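Local coordinates for protein methylaspartate ammonia-lyase (Citrobacter amalonaticus, PDB 1KKO) that catalyses the magnesium-dependent, reversible elimination of ammonia from (2S,3S)-3-methyl-L-aspartate to give mesaconate, as a homodimer of the enolase superfamily, at residues 106-112 / 138-142; 191-197 / 234-240; 345-349 / 377-381. All blocks are in the same frame, centred on the assembly; numbering follows the deposited sequence.

Interaction 1. Residues 106-112 / 138-142; sequences VDAFLPN and LLDAT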
ATOM      1  N   VAL A 106      -2.532 -22.498  20.743  1.00 15.47           N
ATOM      2  CA  VAL A 106      -1.793 -21.281  20.433  1.00 14.76           C
ATOM      3  C   VAL A 106      -1.537 -20.419  21.658  1.00 15.18           C
ATOM      4  O   VAL A 106      -1.245 -19.244  21.543  1.00 14.91           O
ATOM      5  CB  VAL A 106      -2.495 -20.440  19.315  1.00 14.62           C
ATOM      6  CG1 VAL A 106      -2.462 -21.177  18.011  1.00 14.42           C
ATOM      7  CG2 VAL A 106      -3.914 -20.100  19.718  1.00 14.41           C
ATOM      8  N   ASP A 107      -1.638 -20.988  22.859  1.00 15.71           N
ATOM      9  CA  ASP A 107      -1.360 -20.184  24.038  1.00 16.38           C
ATOM     10  C   ASP A 107       0.063 -19.647  24.022  1.00 15.87           C
ATOM     11  O   ASP A 107       0.329 -18.608  24.595  1.00 16.25           O
ATOM     12  CB  ASP A 107      -1.576 -20.977  25.316  1.00 17.04           C
ATOM     13  CG  ASP A 107      -3.032 -21.122  25.661  1.00 19.74           C
ATOM     14  OD1 ASP A 107      -3.892 -20.514  24.974  1.00 20.91           O
ATOM     15  OD2 ASP A 107      -3.408 -21.827  26.628  1.00 22.90           O
ATOM     16  N   ALA A 108       0.968 -20.386  23.391  1.00 15.25           N
ATOM     17  CA  ALA A 108       2.323 -19.924  23.180  1.00 15.08           C
ATOM     18  C   ALA A 108       2.591 -19.881  21.683  1.00 14.54           C
ATOM     19  O   ALA A 108       1.904 -20.537  20.897  1.00 14.41           O
ATOM     20  CB  ALA A 108       3.322 -20.844  23.877  1.00 15.28           C
ATOM     21  N   PHE A 109       3.625 -19.135  21.322  1.00 13.88           N
ATOM     22  CA  PHE A 109       4.027 -18.968  19.932  1.00 13.76           C
ATOM     23  C   PHE A 109       5.241 -19.779  19.503  1.00 13.66           C
ATOM     24  O   PHE A 109       5.210 -20.451  18.483  1.00 13.78           O
ATOM     25  CB  PHE A 109       4.311 -17.492  19.694  1.00 13.57           C
ATOM     26  CG  PHE A 109       5.013 -17.191  18.394  1.00 12.88           C
ATOM     27  CD1 PHE A 109       4.423 -17.511  17.188  1.00 11.97           C
ATOM     28  CD2 PHE A 109       6.236 -16.555  18.380  1.00 13.48           C
ATOM     29  CE1 PHE A 109       5.062 -17.223  15.996  1.00 12.23           C
ATOM     30  CE2 PHE A 109       6.860 -16.260  17.195  1.00 12.91           C
ATOM     31  CZ  PHE A 109       6.272 -16.592  16.002  1.00 12.54           C
ATOM     32  N   LEU A 110       6.300 -19.735  20.308  1.00 14.34           N
ATOM     33  CA  LEU A 110       7.575 -20.302  19.878  1.00 15.18           C
ATOM     34  C   LEU A 110       7.568 -21.787  19.530  1.00 15.30           C
ATOM     35  O   LEU A 110       8.126 -22.163  18.512  1.00 15.26           O
ATOM     36  CB  LEU A 110       8.665 -20.014  20.911  1.00 15.66           C
ATOM     37  CG  LEU A 110       9.578 -18.827  20.622  1.00 17.53           C
ATOM     38  CD1 LEU A 110      10.520 -18.607  21.792  1.00 18.90           C
ATOM     39  CD2 LEU A 110      10.382 -19.041  19.332  1.00 18.23           C
ATOM     40  N   PRO A 111       6.986 -22.657  20.357  1.00 15.12           N
ATOM     41  CA  PRO A 111       6.956 -24.075  19.997  1.00 15.58           C
ATOM     42  C   PRO A 111       6.306 -24.298  18.635  1.00 15.07           C
ATOM     43  O   PRO A 111       6.815 -25.061  17.827  1.00 15.71           O
ATOM     44  CB  PRO A 111       6.169 -24.724  21.145  1.00 15.86           C
ATOM     45  CG  PRO A 111       6.368 -23.830  22.265  1.00 16.62           C
ATOM     46  CD  PRO A 111       6.401 -22.420  21.687  1.00 15.57           C
ATOM     47  N   ASN A 112       5.198 -23.614  18.356  1.00 14.31           N
ATOM     48  CA  ASN A 112       4.556 -23.775  17.058  1.00 14.02           C
ATOM     49  C   ASN A 112       5.436 -23.239  15.923  1.00 13.55           C
ATOM     50  O   ASN A 112       5.533 -23.838  14.854  1.00 13.61           O
ATOM     51  CB  ASN A 112       3.220 -23.040  17.023  1.00 14.09           C
ATOM     52  CG  ASN A 112       2.161 -23.699  17.864  1.00 14.71           C
ATOM     53  OD1 ASN A 112       2.224 -24.903  18.126  1.00 16.33           O
ATOM     54  ND2 ASN A 112       1.134 -22.929  18.228  1.00 15.46           N
ATOM     55  N   LEU A 138       0.562 -17.495  13.393  1.00 10.54           N
ATOM     56  CA  LEU A 138       0.679 -18.129  14.703  1.00 11.05           C
ATOM     57  C   LEU A 138       0.994 -17.114  15.792  1.00 10.77           C
ATOM     58  O   LEU A 138       0.513 -17.258  16.918  1.00 11.32           O
ATOM     59  CB  LEU A 138       1.721 -19.246  14.674  1.00 11.47           C
ATOM     60  CG  LEU A 138       1.248 -20.452  13.866  1.00 12.08           C
ATOM     61  CD1 LEU A 138       2.433 -21.290  13.460  1.00 12.48           C
ATOM     62  CD2 LEU A 138       0.225 -21.275  14.645  1.00 13.42           C
ATOM     63  N   LEU A 139       1.784 -16.092  15.471  1.00 10.89           N
ATOM     64  CA  LEU A 139       2.068 -15.026  16.412  1.00 10.86           C
ATOM     65  C   LEU A 139       0.800 -14.234  16.674  1.00 11.05           C
ATOM     66  O   LEU A 139       0.454 -13.929  17.810  1.00 11.15           O
ATOM     67  CB  LEU A 139       3.162 -14.106  15.883  1.00 11.56           C
ATOM     68  CG  LEU A 139       3.507 -12.929  16.806  1.00 11.89           C
ATOM     69  CD1 LEU A 139       3.980 -13.369  18.191  1.00 13.06           C
ATOM     70  CD2 LEU A 139       4.559 -12.036  16.160  1.00 11.95           C
ATOM     71  N   ASP A 140       0.088 -13.910  15.597  1.00 10.51           N
ATOM     72  CA  ASP A 140      -1.163 -13.191  15.726  1.00 10.99           C
ATOM     73  C   ASP A 140      -2.166 -14.033  16.525  1.00 10.70           C
ATOM     74  O   ASP A 140      -2.945 -13.473  17.307  1.00 11.26           O
ATOM     75  CB  ASP A 140      -1.713 -12.862  14.331  1.00 10.46           C
ATOM     76  CG  ASP A 140      -2.685 -11.708  14.321  1.00 11.76           C
ATOM     77  OD1 ASP A 140      -2.480 -10.712  15.067  1.00 12.00           O
ATOM     78  OD2 ASP A 140      -3.640 -11.734  13.513  1.00 11.95           O
ATOM     79  N   ALA A 141      -2.157 -15.354  16.330  1.00 11.09           N
ATOM     80  CA  ALA A 141      -3.060 -16.244  17.076  1.00 11.63           C
ATOM     81  C   ALA A 141      -2.782 -16.210  18.583  1.00 11.88           C
ATOM     82  O   ALA A 141      -3.693 -16.072  19.382  1.00 12.49           O
ATOM     83  CB  ALA A 141      -2.977 -17.643  16.559  1.00 11.79           C
ATOM     84  N   THR A 142      -1.515 -16.303  18.959  1.00 12.07           N
ATOM     85  CA  THR A 142      -1.151 -16.252  20.367  1.00 12.80           C
ATOM     86  C   THR A 142      -1.577 -14.924  20.966  1.00 12.78           C
ATOM     87  O   THR A 142      -2.112 -14.864  22.082  1.00 13.64           O
ATOM     88  CB  THR A 142       0.349 -16.491  20.506  1.00 13.19           C
ATOM     89  OG1 THR A 142       0.651 -17.811  20.046  1.00 13.49           O
ATOM     90  CG2 THR A 142       0.794 -16.441  21.972  1.00 14.17           C
TER
HETATM   91  O   HOH W   1      -1.547 -16.620  24.244  1.00 29.94           O
HETATM   92  O   HOH W   2       1.034 -20.014  18.168  1.00 13.81           O

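Interaction 2. Residues 191-197 / 234-240; sequences VLPHALI and TLHIDVY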
ATOM      1  N   VAL A 191      15.349   7.589   6.981  1.00 12.16           N
ATOM      2  CA  VAL A 191      16.457   7.052   6.211  1.00 11.94           C
ATOM      3  C   VAL A 191      15.985   6.911   4.767  1.00 11.30           C
ATOM      4  O   VAL A 191      14.861   6.464   4.528  1.00 12.08           O
ATOM      5  CB  VAL A 191      16.890   5.677   6.755  1.00 11.52           C
ATOM      6  CG1 VAL A 191      18.182   5.219   6.070  1.00 11.39           C
ATOM      7  CG2 VAL A 191      17.064   5.709   8.276  1.00 12.29           C
ATOM      8  N   LEU A 192      16.835   7.239   3.801  1.00 12.10           N
ATOM      9  CA  LEU A 192      16.404   7.246   2.414  1.00 12.32           C
ATOM     10  C   LEU A 192      17.623   7.244   1.522  1.00 12.33           C
ATOM     11  O   LEU A 192      18.711   7.592   1.983  1.00 12.54           O
ATOM     12  CB  LEU A 192      15.552   8.491   2.133  1.00 12.75           C
ATOM     13  CG  LEU A 192      16.259   9.846   2.075  1.00 14.11           C
ATOM     14  CD1 LEU A 192      15.349  10.875   1.422  1.00 14.86           C
ATOM     15  CD2 LEU A 192      16.745  10.326   3.438  1.00 14.27           C
ATOM     16  N   PRO A 193      17.467   6.966   0.230  1.00 12.18           N
ATOM     17  CA  PRO A 193      16.242   6.568  -0.461  1.00 12.32           C
ATOM     18  C   PRO A 193      16.385   5.245  -1.219  1.00 11.90           C
ATOM     19  O   PRO A 193      15.530   4.953  -2.063  1.00 11.97           O
ATOM     20  CB  PRO A 193      16.143   7.664  -1.505  1.00 12.81           C
ATOM     21  CG  PRO A 193      17.606   7.748  -1.969  1.00 13.01           C
ATOM     22  CD  PRO A 193      18.468   7.394  -0.755  1.00 12.57           C
ATOM     23  N   HIS A 194      17.445   4.491  -0.928  1.00 11.85           N
ATOM     24  CA  HIS A 194      17.792   3.244  -1.603  1.00 12.36           C
ATOM     25  C   HIS A 194      18.365   3.487  -3.018  1.00 12.57           C
ATOM     26  O   HIS A 194      19.521   3.117  -3.292  1.00 13.07           O
ATOM     27  CB  HIS A 194      16.621   2.253  -1.582  1.00 12.45           C
ATOM     28  CG  HIS A 194      16.952   0.931  -2.183  1.00 13.49           C
ATOM     29  ND1 HIS A 194      17.167  -0.216  -1.450  1.00 15.89           N
ATOM     30  CD2 HIS A 194      17.095   0.582  -3.482  1.00 12.14           C
ATOM     31  CE1 HIS A 194      17.432  -1.211  -2.280  1.00 13.97           C
ATOM     32  NE2 HIS A 194      17.375  -0.756  -3.518  1.00 15.04           N
ATOM     33  N   ALA A 195      17.552   4.081  -3.896  1.00 12.88           N
ATOM     34  CA  ALA A 195      17.966   4.564  -5.220  1.00 13.75           C
ATOM     35  C   ALA A 195      18.241   3.524  -6.289  1.00 13.98           C
ATOM     36  O   ALA A 195      18.557   3.891  -7.419  1.00 14.60           O
ATOM     37  CB  ALA A 195      19.142   5.517  -5.088  1.00 13.80           C
ATOM     38  N   LEU A 196      18.143   2.245  -5.941  1.00 13.84           N
ATOM     39  CA  LEU A 196      18.250   1.146  -6.906  1.00 14.37           C
ATOM     40  C   LEU A 196      19.382   1.382  -7.906  1.00 14.80           C
ATOM     41  O   LEU A 196      19.166   1.446  -9.118  1.00 15.41           O
ATOM     42  CB  LEU A 196      16.913   0.956  -7.627  1.00 14.82           C
ATOM     43  CG  LEU A 196      16.741  -0.332  -8.433  1.00 16.24           C
ATOM     44  CD1 LEU A 196      16.885  -1.566  -7.595  1.00 18.29           C
ATOM     45  CD2 LEU A 196      15.379  -0.305  -9.097  1.00 17.09           C
ATOM     46  N   ILE A 197      20.596   1.523  -7.385  1.00 15.35           N
ATOM     47  CA  ILE A 197      21.759   1.750  -8.234  1.00 15.49           C
ATOM     48  C   ILE A 197      22.222   0.367  -8.689  1.00 16.10           C
ATOM     49  O   ILE A 197      23.103  -0.241  -8.096  1.00 16.30           O
ATOM     50  CB  ILE A 197      22.832   2.516  -7.442  1.00 15.39           C
ATOM     51  CG1 ILE A 197      22.279   3.862  -6.952  1.00 15.53           C
ATOM     52  CG2 ILE A 197      24.098   2.695  -8.264  1.00 16.02           C
ATOM     53  CD1 ILE A 197      21.953   4.851  -8.057  1.00 15.96           C
ATOM     54  N   THR A 234      19.374   9.995   7.528  1.00 14.52           N
ATOM     55  CA  THR A 234      20.496   9.170   7.101  1.00 14.43           C
ATOM     56  C   THR A 234      20.306   8.756   5.655  1.00 13.75           C
ATOM     57  O   THR A 234      19.186   8.473   5.230  1.00 13.49           O
ATOM     58  CB  THR A 234      20.577   7.937   7.998  1.00 14.52           C
ATOM     59  OG1 THR A 234      21.053   8.348   9.281  1.00 15.73           O
ATOM     60  CG2 THR A 234      21.596   6.915   7.504  1.00 14.55           C
ATOM     61  N   LEU A 235      21.399   8.733   4.898  1.00 13.76           N
ATOM     62  CA  LEU A 235      21.379   8.292   3.511  1.00 13.58           C
ATOM     63  C   LEU A 235      21.796   6.833   3.442  1.00 13.07           C
ATOM     64  O   LEU A 235      22.772   6.424   4.063  1.00 13.76           O
ATOM     65  CB  LEU A 235      22.314   9.149   2.665  1.00 14.01           C
ATOM     66  CG  LEU A 235      22.115  10.660   2.808  1.00 15.24           C
ATOM     67  CD1 LEU A 235      23.039  11.376   1.830  1.00 16.32           C
ATOM     68  CD2 LEU A 235      20.657  11.045   2.587  1.00 15.62           C
ATOM     69  N   HIS A 236      21.043   6.043   2.688  1.00 12.93           N
ATOM     70  CA  HIS A 236      21.297   4.611   2.564  1.00 12.32           C
ATOM     71  C   HIS A 236      20.991   4.287   1.113  1.00 12.18           C
ATOM     72  O   HIS A 236      19.862   4.452   0.646  1.00 12.61           O
ATOM     73  CB  HIS A 236      20.394   3.878   3.554  1.00 12.33           C
ATOM     74  CG  HIS A 236      20.475   2.385   3.537  1.00 12.29           C
ATOM     75  ND1 HIS A 236      20.226   1.638   4.666  1.00 13.08           N
ATOM     76  CD2 HIS A 236      20.687   1.499   2.537  1.00 12.65           C
ATOM     77  CE1 HIS A 236      20.284   0.354   4.360  1.00 12.26           C
ATOM     78  NE2 HIS A 236      20.557   0.240   3.073  1.00 13.45           N
ATOM     79  N   ILE A 237      22.025   3.881   0.388  1.00 12.50           N
ATOM     80  CA  ILE A 237      21.934   3.611  -1.034  1.00 12.94           C
ATOM     81  C   ILE A 237      22.430   2.201  -1.309  1.00 12.79           C
ATOM     82  O   ILE A 237      23.470   1.798  -0.804  1.00 12.87           O
ATOM     83  CB  ILE A 237      22.766   4.654  -1.810  1.00 13.24           C
ATOM     84  CG1 ILE A 237      22.137   6.048  -1.644  1.00 14.28           C
ATOM     85  CG2 ILE A 237      22.891   4.262  -3.282  1.00 14.10           C
ATOM     86  CD1 ILE A 237      23.018   7.204  -2.113  1.00 16.01           C
ATOM     87  N   ASP A 238      21.651   1.451  -2.088  1.00 12.76           N
ATOM     88  CA  ASP A 238      21.964   0.068  -2.440  1.00 13.15           C
ATOM     89  C   ASP A 238      22.518   0.039  -3.852  1.00 13.38           C
ATOM     90  O   ASP A 238      21.859   0.480  -4.812  1.00 13.55           O
ATOM     91  CB  ASP A 238      20.695  -0.784  -2.366  1.00 13.78           C
ATOM     92  CG  ASP A 238      20.956  -2.285  -2.452  1.00 15.07           C
ATOM     93  OD1 ASP A 238      22.068  -2.748  -2.845  1.00 16.17           O
ATOM     94  OD2 ASP A 238      20.035  -3.082  -2.129  1.00 17.78           O
ATOM     95  N   VAL A 239      23.728  -0.494  -3.978  1.00 13.46           N
ATOM     96  CA  VAL A 239      24.430  -0.500  -5.258  1.00 13.90           C
ATOM     97  C   VAL A 239      24.562  -1.860  -5.930  1.00 14.03           C
ATOM     98  O   VAL A 239      25.241  -1.979  -6.944  1.00 14.25           O
ATOM     99  CB  VAL A 239      25.795   0.178  -5.137  1.00 13.96           C
ATOM    100  CG1 VAL A 239      25.634   1.576  -4.570  1.00 14.51           C
ATOM    101  CG2 VAL A 239      26.738  -0.635  -4.261  1.00 14.45           C
ATOM    102  N   TYR A 240      23.927  -2.890  -5.388  1.00 14.73           N
ATOM    103  CA  TYR A 240      23.818  -4.167  -6.094  1.00 15.28           C
ATOM    104  C   TYR A 240      25.123  -4.683  -6.669  1.00 15.40           C
ATOM    105  O   TYR A 240      25.155  -5.205  -7.790  1.00 16.17           O
ATOM    106  CB  TYR A 240      22.756  -4.056  -7.199  1.00 15.89           C
ATOM    107  CG  TYR A 240      21.395  -3.937  -6.590  1.00 16.74           C
ATOM    108  CD1 TYR A 240      20.893  -2.701  -6.234  1.00 17.42           C
ATOM    109  CD2 TYR A 240      20.640  -5.061  -6.304  1.00 17.77           C
ATOM    110  CE1 TYR A 240      19.661  -2.572  -5.643  1.00 17.69           C
ATOM    111  CE2 TYR A 240      19.392  -4.946  -5.712  1.00 17.96           C
ATOM    112  CZ  TYR A 240      18.918  -3.698  -5.380  1.00 17.88           C
ATOM    113  OH  TYR A 240      17.686  -3.568  -4.779  1.00 19.39           O
TER

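Interaction 3. Residues 345-349 / 377-381; sequences VLYCN and AARPM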
ATOM      1  N   VAL A 345      17.938 -10.305  15.121  1.00 11.01           N
ATOM      2  CA  VAL A 345      18.106  -8.941  15.584  1.00 11.23           C
ATOM      3  C   VAL A 345      18.812  -8.938  16.949  1.00 11.35           C
ATOM      4  O   VAL A 345      19.738  -8.154  17.182  1.00 11.54           O
ATOM      5  CB  VAL A 345      16.750  -8.210  15.676  1.00 11.06           C
ATOM      6  CG1 VAL A 345      16.917  -6.895  16.376  1.00 11.57           C
ATOM      7  CG2 VAL A 345      16.147  -7.999  14.295  1.00 10.79           C
ATOM      8  N   LEU A 346      18.363  -9.790  17.854  1.00 11.72           N
ATOM      9  CA  LEU A 346      18.981  -9.881  19.181  1.00 12.01           C
ATOM     10  C   LEU A 346      20.443 -10.309  19.076  1.00 11.83           C
ATOM     11  O   LEU A 346      21.281  -9.811  19.831  1.00 12.50           O
ATOM     12  CB  LEU A 346      18.214 -10.858  20.077  1.00 12.25           C
ATOM     13  CG  LEU A 346      16.760 -10.491  20.401  1.00 15.64           C
ATOM     14  CD1 LEU A 346      16.162 -11.409  21.433  1.00 15.78           C
ATOM     15  CD2 LEU A 346      16.587  -9.056  20.831  1.00 17.25           C
ATOM     16  N   TYR A 347      20.768 -11.211  18.156  1.00 11.59           N
ATOM     17  CA  TYR A 347      22.147 -11.665  18.000  1.00 11.51           C
ATOM     18  C   TYR A 347      23.008 -10.504  17.531  1.00 11.46           C
ATOM     19  O   TYR A 347      24.110 -10.272  18.050  1.00 12.18           O
ATOM     20  CB  TYR A 347      22.238 -12.841  17.011  1.00 11.98           C
ATOM     21  CG  TYR A 347      23.586 -13.507  17.049  1.00 12.13           C
ATOM     22  CD1 TYR A 347      23.822 -14.561  17.905  1.00 12.75           C
ATOM     23  CD2 TYR A 347      24.617 -13.075  16.247  1.00 11.96           C
ATOM     24  CE1 TYR A 347      25.055 -15.177  17.963  1.00 13.93           C
ATOM     25  CE2 TYR A 347      25.859 -13.657  16.314  1.00 12.92           C
ATOM     26  CZ  TYR A 347      26.070 -14.714  17.167  1.00 12.79           C
ATOM     27  OH  TYR A 347      27.312 -15.313  17.218  1.00 14.72           O
ATOM     28  N   CYS A 348      22.516  -9.757  16.550  1.00 11.52           N
ATOM     29  CA  CYS A 348      23.238  -8.588  16.061  1.00 11.80           C
ATOM     30  C   CYS A 348      23.459  -7.601  17.190  1.00 11.85           C
ATOM     31  O   CYS A 348      24.582  -7.134  17.412  1.00 12.47           O
ATOM     32  CB  CYS A 348      22.463  -7.895  14.940  1.00 11.95           C
ATOM     33  SG  CYS A 348      22.451  -8.802  13.377  1.00 13.52           S
ATOM     34  N   ASN A 349      22.385  -7.271  17.902  1.00 12.16           N
ATOM     35  CA  ASN A 349      22.471  -6.282  18.973  1.00 12.42           C
ATOM     36  C   ASN A 349      23.473  -6.682  20.055  1.00 12.72           C
ATOM     37  O   ASN A 349      24.220  -5.848  20.545  1.00 12.26           O
ATOM     38  CB  ASN A 349      21.094  -6.017  19.596  1.00 12.79           C
ATOM     39  CG  ASN A 349      20.148  -5.282  18.655  1.00 15.25           C
ATOM     40  OD1 ASN A 349      20.551  -4.858  17.591  1.00 17.62           O
ATOM     41  ND2 ASN A 349      18.895  -5.115  19.073  1.00 15.90           N
ATOM     42  N   ALA A 377       9.531  -4.969  19.402  1.00 12.17           N
ATOM     43  CA  ALA A 377      10.005  -5.830  20.476  1.00 12.61           C
ATOM     44  C   ALA A 377      11.521  -6.022  20.446  1.00 12.90           C
ATOM     45  O   ALA A 377      12.187  -5.863  21.461  1.00 14.02           O
ATOM     46  CB  ALA A 377       9.328  -7.176  20.410  1.00 13.17           C
ATOM     47  N   ALA A 378      12.065  -6.349  19.285  1.00 12.30           N
ATOM     48  CA  ALA A 378      13.467  -6.745  19.172  1.00 12.64           C
ATOM     49  C   ALA A 378      14.463  -5.604  19.074  1.00 12.67           C
ATOM     50  O   ALA A 378      15.635  -5.785  19.381  1.00 13.14           O
ATOM     51  CB  ALA A 378      13.637  -7.710  17.999  1.00 12.97           C
ATOM     52  N   ARG A 379      14.021  -4.453  18.578  1.00 12.69           N
ATOM     53  CA  ARG A 379      14.818  -3.233  18.532  1.00 13.70           C
ATOM     54  C   ARG A 379      15.937  -3.208  17.508  1.00 13.71           C
ATOM     55  O   ARG A 379      17.092  -2.958  17.836  1.00 14.55           O
ATOM     56  CB  ARG A 379      15.399  -2.922  19.919  1.00 14.37           C
ATOM     57  CG  ARG A 379      14.376  -2.933  21.029  1.00 15.78           C
ATOM     58  CD  ARG A 379      13.148  -2.155  20.718  1.00 18.25           C
ATOM     59  NE  ARG A 379      13.473  -0.792  20.346  1.00 19.31           N
ATOM     60  CZ  ARG A 379      12.571   0.100  19.995  1.00 18.89           C
ATOM     61  NH1 ARG A 379      11.286  -0.252  19.967  1.00 18.71           N
ATOM     62  NH2 ARG A 379      12.935   1.336  19.685  1.00 20.82           N
ATOM     63  N   PRO A 380      15.615  -3.425  16.243  1.00 12.84           N
ATOM     64  CA  PRO A 380      16.631  -3.252  15.212  1.00 12.85           C
ATOM     65  C   PRO A 380      16.945  -1.757  15.083  1.00 13.19           C
ATOM     66  O   PRO A 380      16.181  -0.911  15.540  1.00 14.13           O
ATOM     67  CB  PRO A 380      15.931  -3.765  13.949  1.00 12.23           C
ATOM     68  CG  PRO A 380      14.479  -3.459  14.212  1.00 12.53           C
ATOM     69  CD  PRO A 380      14.306  -3.805  15.673  1.00 12.55           C
HETATM   70  N   MSE A 381      18.061  -1.444  14.450  1.00 13.26           N
HETATM   71  CA  MSE A 381      18.458  -0.072  14.195  1.00 14.79           C
HETATM   72  C   MSE A 381      17.686   0.611  13.070  1.00 13.30           C
HETATM   73  O   MSE A 381      17.627   1.833  13.021  1.00 13.41           O
HETATM   74  CB  MSE A 381      19.939  -0.086  13.824  1.00 17.17           C
HETATM   75  CG  MSE A 381      20.794   0.504  14.883  1.00 24.31           C
HETATM   76 SE   MSE A 381      20.818   2.400  14.610  1.00 35.16          SE
HETATM   77  CE  MSE A 381      22.284   2.555  13.421  1.00 35.60           C
TER

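Interaction 1. Residues 106-112 / 138-142
Phe109, in the loop before helix 110-118, lies with its ring against Leu138 and Leu139 of helix 128-146. Its CB passes Thr142 OG1 at 3.7 Å. CG is anti to the backbone N (chi1 168°), which carries the ring over to Leu139, crossing that side chain at a slant, and CG then meets Leu139 CD1 at 4.0 Å. Further out, CD1 comes 3.5 Å from Leu139 N, and CE1 rests 3.7 Å from Leu139 CB. That methylene sits over one ring face as a CH-pi contact, 23° off the normal, with CZ, the tip, 4.0 Å from the same Leu139 CB. Phe109 also touches Ile338 and His339, the latter at the start of helix 339-351.

Val106 adds an apolar patch, its CG1 lying 3.9 Å from Ala141 CB. Thr142 OG1 approaches Val106 O at 2.8 Å and Ala108 O at 3.1 Å, so its single proton is not settled on one carbonyl. Water 2 joins Ala108 O, Asn112 ND2 and Leu138 O; water 1 links Asp107 O to Thr142 O. Asn112 is also held by Arg104 and Asp105. Loop carbonyls are thus met by a threonine hydroxyl and by waters, while ring and valine carry the apolar share.

Interaction 2. Residues 191-197 / 234-240
His194 and Asp238 meet at the C-terminal ends of two parallel strands of the TIM barrel, 191-194 and 234-238. Backbone bonds come first: Leu192 N gives to Thr234 O (3.0 Å), His236 N to Leu192 O, His194 N to His236 O and Asp238 N to His194 O, an alternation that continues through the cis peptide before Pro193. Past the end of strand 191-194, Ile197 N reaches Asp238 O at 3.1 Å. His236 ND1 and NE2 are hydrogen-bonded to Arg382 and Glu273, the latter another magnesium ligand. Asp238 OD1 accepts from Tyr240 N, closing an Asx turn.

With chi1 at -176°, CG of His194 lies anti to its N, and the imidazole runs alongside the Asp238 side chain. Asp238 CB stands over one ring face, 3.6 Å from its centroid, and Tyr240 OH lies in plane at the edge, hydrogen-bonded to His194 NE2 at 3.1 Å.

Among apolar contacts, Val191 CG1 touches His236 CB at 3.6 Å, and Ile197 CG1 meets Ile237 CG2 at 3.7 Å.

Strand pairing thus sets a magnesium ligand, Asp238, beside the transition-state stabiliser His194, whose ring is probably steadied by a methylene, a hydroxyl and contact with substrate-binding Gln172.

Interaction 3. Residues 345-349 / 377-381
In the TIM barrel that carries the active site, successive helices pack around the outside of the parallel strands, and this contact joins two of them: helix 339-351, which precedes strand 354-357, and the C-terminal end of helix 365-378, which follows it. The second helix stops at Ala378; Arg379, with a positive phi of 73°, turns the chain, and Pro380 and Met381 lead on into strand 382-384. Val345 packs into this turn. Its CG1 branch, placed anti to the backbone N (chi1 170°), is directed at the helix end, where it comes 3.7 Å from Ala378 CB and 3.5 Å from Ala378 O. The same methyl reaches past the bend to Pro380, 3.7 Å from its N and 4.1 Å from its CB, so one branch touches residues before and after the turn.

One turn of helix along from Val345 lies the exposed Asn349, and Leu346 adds a methyl, CD2, 3.7 Å from Ala378 O. Ala355 of strand 354-357 touches Val345 and is backbone hydrogen-bonded to Met381. The guanidinium of Arg379 turns away to the carbonyls of Glu165 and Leu376, while its own main-chain O is the atom that Asn349 meets. The substrate-binding Gln329 is about 10 Å from Pro380, side chain to side chain, so this is packing of the barrel wall rather than part of the site. The sole hydrogen bond between the segments runs from Asn349 ND2 to Arg379 O, 3.1 Å long, its donor standing above the carbonyl plane instead of on a lone pair.

In the fold
The three contacts illustrate how bonding follows position. Interaction 1 is buried in the N-terminal domain, joining a loop to a helix with an aromatic side chain, a hydroxyl and waters. Interaction 2, on the far side of the chain's centre and about 35 Å away, centre to centre, lies in the barrel core; regular strand pairing places a magnesium ligand beside the transition-state stabiliser. Interaction 3 is only partly buried, on the barrel's outer layer, and relies on small apolar contacts with one side-chain amide. Interactions 1 and 3 border common elements: Phe109 touches helix 339-351, and helix 150-157 meets both Leu139 and Ala377. Interactions 2 and 3 lie about 6 Å apart at their nearest atoms.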